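Local coordinates for protein cellulase IBT99 (Metagenomes, PDB 6WBT) that probably hydrolyses 6-phosphorylated alpha-glucosides as an NAD- and manganese-binding glycosyl hydrolase of family 4, at residues E183-K188 / V213-K218; D195-N200 / T259-N264. All coordinates share one frame; numbering follows the deposited sequence.

Contact 1 (E183-K188 / V213-K218)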
loop_
_atom_site.group_PDB
_atom_site.type_symbol
_atom_site.label_atom_id
_atom_site.label_comp_id
_atom_site.label_asym_id
_atom_site.label_seq_id
_atom_site.Cartn_x
_atom_site.Cartn_y
_atom_site.Cartn_z
ATOM N N GLU A 183 -1.578 -33.534 22.761
ATOM C CA GLU A 183 -1.483 -34.290 24.004
ATOM C C GLU A 183 -2.155 -33.557 25.160
ATOM O O GLU A 183 -2.736 -34.190 26.047
ATOM C CB GLU A 183 -0.017 -34.570 24.334
ATOM C CG GLU A 183 0.724 -35.349 23.259
ATOM C CD GLU A 183 2.226 -35.169 23.350
ATOM O OE1 GLU A 183 2.664 -34.150 23.923
ATOM O OE2 GLU A 183 2.966 -36.041 22.850
ATOM N N ILE A 184 -2.084 -32.224 25.162
ATOM C CA ILE A 184 -2.691 -31.441 26.236
ATOM C C ILE A 184 -4.204 -31.615 26.237
ATOM O O ILE A 184 -4.832 -31.736 27.296
ATOM C CB ILE A 184 -2.288 -29.959 26.102
ATOM C CG1 ILE A 184 -0.782 -29.795 26.320
ATOM C CG2 ILE A 184 -3.072 -29.095 27.079
ATOM C CD1 ILE A 184 -0.255 -28.426 25.948
ATOM N N LEU A 185 -4.811 -31.644 25.054
ATOM C CA LEU A 185 -6.254 -31.779 24.915
ATOM C C LEU A 185 -6.712 -33.227 24.828
ATOM O O LEU A 185 -7.921 -33.471 24.742
ATOM C CB LEU A 185 -6.730 -31.025 23.671
ATOM C CG LEU A 185 -6.280 -29.571 23.549
ATOM C CD1 LEU A 185 -6.317 -29.136 22.098
ATOM C CD2 LEU A 185 -7.150 -28.666 24.405
ATOM N N ASP A 186 -5.782 -34.184 24.849
ATOM C CA ASP A 186 -6.088 -35.590 24.579
ATOM C C ASP A 186 -6.818 -35.725 23.244
ATOM O O ASP A 186 -7.757 -36.511 23.092
ATOM C CB ASP A 186 -6.882 -36.215 25.730
ATOM C CG ASP A 186 -6.868 -37.731 25.693
ATOM O OD1 ASP A 186 -7.948 -38.341 25.838
ATOM O OD2 ASP A 186 -5.778 -38.312 25.500
ATOM N N CYS A 187 -6.378 -34.930 22.273
ATOM C CA CYS A 187 -6.927 -34.894 20.927
ATOM C C CYS A 187 -5.946 -35.541 19.960
ATOM O O CYS A 187 -4.729 -35.456 20.137
ATOM C CB CYS A 187 -7.207 -33.448 20.493
ATOM S SG CYS A 187 -7.898 -33.244 18.829
ATOM N N LYS A 188 -6.485 -36.190 18.934
ATOM C CA LYS A 188 -5.657 -36.817 17.916
ATOM C C LYS A 188 -5.091 -35.763 16.970
ATOM O O LYS A 188 -5.775 -34.799 16.611
ATOM C CB LYS A 188 -6.470 -37.854 17.139
ATOM C CG LYS A 188 -7.096 -38.916 18.036
ATOM C CD LYS A 188 -6.034 -39.629 18.862
ATOM C CE LYS A 188 -6.635 -40.371 20.049
ATOM N NZ LYS A 188 -6.581 -39.568 21.305
ATOM N N VAL A 213 -13.771 -27.838 16.765
ATOM C CA VAL A 213 -14.153 -27.042 17.926
ATOM C C VAL A 213 -12.951 -26.223 18.378
ATOM O O VAL A 213 -11.872 -26.770 18.625
ATOM C CB VAL A 213 -14.678 -27.932 19.060
ATOM C CG1 VAL A 213 -15.016 -27.091 20.281
ATOM C CG2 VAL A 213 -15.900 -28.707 18.595
ATOM N N ASP A 214 -13.135 -24.906 18.475
ATOM C CA ASP A 214 -12.055 -24.020 18.897
ATOM C C ASP A 214 -11.625 -24.367 20.315
ATOM O O ASP A 214 -12.449 -24.398 21.235
ATOM C CB ASP A 214 -12.505 -22.560 18.808
ATOM C CG ASP A 214 -11.351 -21.574 18.947
ATOM O OD1 ASP A 214 -10.540 -21.715 19.887
ATOM O OD2 ASP A 214 -11.252 -20.653 18.111
ATOM N N VAL A 215 -10.334 -24.635 20.485
ATOM C CA VAL A 215 -9.760 -25.009 21.770
ATOM C C VAL A 215 -8.616 -24.077 22.160
ATOM O O VAL A 215 -7.761 -24.444 22.959
ATOM C CB VAL A 215 -9.298 -26.478 21.760
ATOM C CG1 VAL A 215 -10.497 -27.414 21.748
ATOM C CG2 VAL A 215 -8.409 -26.735 20.555
ATOM N N THR A 216 -8.592 -22.866 21.598
ATOM C CA THR A 216 -7.496 -21.941 21.872
ATOM C C THR A 216 -7.508 -21.489 23.327
ATOM O O THR A 216 -6.466 -21.486 23.994
ATOM C CB THR A 216 -7.581 -20.735 20.935
ATOM O OG1 THR A 216 -7.732 -21.189 19.584
ATOM C CG2 THR A 216 -6.320 -19.890 21.040
ATOM N N ASP A 217 -8.682 -21.108 23.839
ATOM C CA ASP A 217 -8.774 -20.642 25.220
ATOM C C ASP A 217 -8.404 -21.743 26.205
ATOM O O ASP A 217 -7.809 -21.471 27.255
ATOM C CB ASP A 217 -10.181 -20.116 25.506
ATOM C CG ASP A 217 -10.393 -18.706 24.991
ATOM O OD1 ASP A 217 -9.422 -18.101 24.491
ATOM O OD2 ASP A 217 -11.532 -18.202 25.088
ATOM N N LYS A 218 -8.745 -22.993 25.885
ATOM C CA LYS A 218 -8.396 -24.096 26.773
ATOM C C LYS A 218 -6.900 -24.384 26.733
ATOM O O LYS A 218 -6.301 -24.730 27.758
ATOM C CB LYS A 218 -9.191 -25.346 26.398
ATOM C CG LYS A 218 -9.132 -26.453 27.437
ATOM C CD LYS A 218 -9.683 -27.761 26.887
ATOM C CE LYS A 218 -11.044 -27.565 26.238
ATOM N NZ LYS A 218 -12.048 -27.032 27.198
#
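Where helix 173-184 ends in a Schellman motif, L185 packs against V215 and K218 at the start of helix 216-226. The two branches of its fork share the work. CD1 lies 3.5 Å from CG2 of V215, while CD2 meets the aliphatic chain of K218, 3.7 Å from its CD. Both methyls also lie about equally close to CB of V215, so the fork straddles the valine's branch point. K218 takes part through its hydrocarbon rather than its charge: CG is anti to the backbone N (chi1 -167°), and bends at chi3 and chi4 carry NZ 5.9 Å away from CD2 of L185. D186, with positive phi, is the C-prime residue of the Schellman motif, and the bond from D186 N to E183 O is weak at 3.3 Å. This turn sends the chain on to C187, whose disulfide with C210 ties it to strand 202-210. On the other segment an Asx turn shapes the entry to helix 216-226, with V215 in the N-cap position. OD1 of D214 accepts from the backbone N of T216 at 2.8 Å, an almost straight bond (168°) that reaches the oxygen nearly in line with its C-O bond. Meanwhile OG1 of T216 is held by the backbone N of V208 on strand 202-210, fixing the turn to the sheet. I184 and L185 both rest on L219, one residue beyond K218, which extends the apolar seam along the helix at the protein surface.

Contact 2 (D195-N200 / T259-N264)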
loop_
_atom_site.group_PDB
_atom_site.type_symbol
_atom_site.label_atom_id
_atom_site.label_comp_id
_atom_site.label_asym_id
_atom_site.label_seq_id
_atom_site.Cartn_x
_atom_site.Cartn_y
_atom_site.Cartn_z
ATOM N N ASP A 195 -4.679 -21.667 12.980
ATOM C CA ASP A 195 -4.378 -20.474 12.205
ATOM C C ASP A 195 -3.081 -19.864 12.721
ATOM O O ASP A 195 -2.890 -19.724 13.933
ATOM C CB ASP A 195 -5.518 -19.458 12.305
ATOM C CG ASP A 195 -6.855 -20.038 11.887
ATOM O OD1 ASP A 195 -6.898 -20.757 10.868
ATOM O OD2 ASP A 195 -7.861 -19.781 12.581
ATOM N N TYR A 196 -2.196 -19.493 11.798
ATOM C CA TYR A 196 -0.820 -19.173 12.153
ATOM C C TYR A 196 -0.281 -18.118 11.198
ATOM O O TYR A 196 -0.650 -18.079 10.023
ATOM C CB TYR A 196 0.037 -20.446 12.116
ATOM C CG TYR A 196 1.497 -20.275 12.466
ATOM C CD1 TYR A 196 2.429 -19.955 11.488
ATOM C CD2 TYR A 196 1.948 -20.470 13.764
ATOM C CE1 TYR A 196 3.765 -19.810 11.797
ATOM C CE2 TYR A 196 3.284 -20.329 14.083
ATOM C CZ TYR A 196 4.189 -19.999 13.095
ATOM O OH TYR A 196 5.522 -19.858 13.403
ATOM N N PHE A 197 0.592 -17.254 11.716
ATOM C CA PHE A 197 1.258 -16.261 10.885
ATOM C C PHE A 197 2.588 -15.895 11.522
ATOM O O PHE A 197 2.823 -16.153 12.705
ATOM C CB PHE A 197 0.396 -15.005 10.682
ATOM C CG PHE A 197 0.392 -14.068 11.862
ATOM C CD1 PHE A 197 1.298 -13.020 11.939
ATOM C CD2 PHE A 197 -0.525 -14.228 12.886
ATOM C CE1 PHE A 197 1.296 -12.160 13.021
ATOM C CE2 PHE A 197 -0.534 -13.368 13.968
ATOM C CZ PHE A 197 0.376 -12.333 14.035
ATOM N N GLY A 198 3.456 -15.274 10.722
ATOM C CA GLY A 198 4.760 -14.832 11.155
ATOM C C GLY A 198 5.832 -15.346 10.222
ATOM O O GLY A 198 5.554 -15.768 9.095
ATOM N N LEU A 199 7.072 -15.300 10.695
ATOM C CA LEU A 199 8.212 -15.830 9.963
ATOM C C LEU A 199 8.586 -17.204 10.512
ATOM O O LEU A 199 8.035 -17.674 11.509
ATOM C CB LEU A 199 9.403 -14.872 10.050
ATOM C CG LEU A 199 9.164 -13.436 9.580
ATOM C CD1 LEU A 199 10.439 -12.615 9.692
ATOM C CD2 LEU A 199 8.632 -13.412 8.155
ATOM N N ASN A 200 9.536 -17.851 9.841
ATOM C CA ASN A 200 10.004 -19.154 10.297
ATOM C C ASN A 200 10.687 -19.016 11.652
ATOM O O ASN A 200 11.594 -18.196 11.823
ATOM C CB ASN A 200 10.959 -19.768 9.273
ATOM C CG ASN A 200 11.484 -21.124 9.704
ATOM O OD1 ASN A 200 12.683 -21.302 9.918
ATOM N ND2 ASN A 200 10.584 -22.089 9.841
ATOM N N THR A 259 -1.089 -12.092 25.806
ATOM C CA THR A 259 -2.211 -13.014 25.917
ATOM C C THR A 259 -3.041 -13.121 24.642
ATOM O O THR A 259 -4.103 -13.750 24.662
ATOM C CB THR A 259 -3.114 -12.596 27.079
ATOM O OG1 THR A 259 -3.667 -11.301 26.813
ATOM C CG2 THR A 259 -2.319 -12.543 28.375
ATOM N N ASP A 260 -2.589 -12.526 23.537
ATOM C CA ASP A 260 -3.364 -12.590 22.302
ATOM C C ASP A 260 -3.316 -13.987 21.694
ATOM O O ASP A 260 -4.355 -14.623 21.483
ATOM C CB ASP A 260 -2.852 -11.550 21.303
ATOM C CG ASP A 260 -3.165 -10.129 21.725
ATOM O OD1 ASP A 260 -4.306 -9.875 22.167
ATOM O OD2 ASP A 260 -2.270 -9.266 21.614
ATOM N N TYR A 261 -2.115 -14.482 21.404
ATOM C CA TYR A 261 -1.936 -15.733 20.684
ATOM C C TYR A 261 -1.035 -16.667 21.482
ATOM O O TYR A 261 -0.369 -16.264 22.439
ATOM C CB TYR A 261 -1.334 -15.490 19.293
ATOM C CG TYR A 261 -1.954 -14.332 18.542
ATOM C CD1 TYR A 261 -3.332 -14.215 18.417
ATOM C CD2 TYR A 261 -1.159 -13.350 17.966
ATOM C CE1 TYR A 261 -3.901 -13.155 17.735
ATOM C CE2 TYR A 261 -1.718 -12.287 17.283
ATOM C CZ TYR A 261 -3.089 -12.195 17.171
ATOM O OH TYR A 261 -3.650 -11.138 16.490
ATOM N N LEU A 262 -1.028 -17.932 21.074
ATOM C CA LEU A 262 -0.075 -18.895 21.609
ATOM C C LEU A 262 1.239 -18.771 20.847
ATOM O O LEU A 262 1.247 -18.926 19.620
ATOM C CB LEU A 262 -0.623 -20.310 21.500
ATOM C CG LEU A 262 -1.698 -20.671 22.525
ATOM C CD1 LEU A 262 -2.354 -21.996 22.177
ATOM C CD2 LEU A 262 -1.092 -20.722 23.918
ATOM N N PRO A 263 2.354 -18.502 21.518
ATOM C CA PRO A 263 3.581 -18.152 20.802
ATOM C C PRO A 263 4.277 -19.357 20.194
ATOM O O PRO A 263 4.138 -20.493 20.651
ATOM C CB PRO A 263 4.450 -17.524 21.896
ATOM C CG PRO A 263 4.019 -18.227 23.139
ATOM C CD PRO A 263 2.539 -18.481 22.979
ATOM N N ASN A 264 5.040 -19.084 19.138
ATOM C CA ASN A 264 5.966 -20.076 18.620
ATOM C C ASN A 264 7.067 -20.325 19.643
ATOM O O ASN A 264 7.431 -19.443 20.426
ATOM C CB ASN A 264 6.562 -19.614 17.289
ATOM C CG ASN A 264 7.348 -20.708 16.582
ATOM O OD1 ASN A 264 8.249 -21.318 17.159
ATOM N ND2 ASN A 264 7.006 -20.960 15.325
#
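Y196 and N264 form the polar half of this contact and F197 with Y261 the aromatic half; of the four only Y261 is not fully buried. The tyrosine's CB points away from the 259-264 segment, but with CG anti to the backbone N the ring swings back and brings OH up to the asparagine. ND2 of N264 donates to OH of Y196 at 2.7 Å, with an N-H...O angle of 148°; the hydroxyl lies close to the amide plane, although ring and amide planes are turned 60° apart. The other end of the amide is also engaged, OD1 accepting from the backbone N of Y266, a residue of the glucose 6-phosphate pocket. A phenylalanine in place of Y196 would probably leave ND2 of N264 without this acceptor and its amide less firmly fixed in rotation. The second pair is an offset edge-to-face stack: F197 presents its edge to Y261 with planes at 86° and centroids 5.7 Å apart, its CE2 coming within 3.7 Å of CE2 of Y261. The outer side is less enclosed: Y261, D260 and T259 are only partly buried, although CB of D260 lies 3.8 Å above one face of the Y261 ring. T259 and D260 come within reach of the second subunit, where OG1 of T259 bonds to E406 of that subunit. Strands 192-197 and 262-263 both pair antiparallel with strand 202-210, so the contact bridges two partners of one strand in the four-stranded antiparallel sheet near the bound glucose 6-phosphate and the manganese ion.

Overall arrangement
Contacts 1 and 2 interlock along the chain, their segments alternating in the order 183-188, 195-200, 213-218 and 259-264. Their centres are 16 Å apart and their nearest atoms about 5 Å, without touching. Strand 202-210 connects them, pairing with 192-197, 213-214 and 262-263, while L219 of helix 216-226 meets L185 from contact 1 and L262 from contact 2. Contact 1 lies at the surface, its centre 25 Å from that of the chain. Contact 2 is deeper, at 17 Å, and the side chain of N264 comes about 8 Å from both glucose 6-phosphate and manganese. N200 also touches C171, which, like H201, belongs to the metal site.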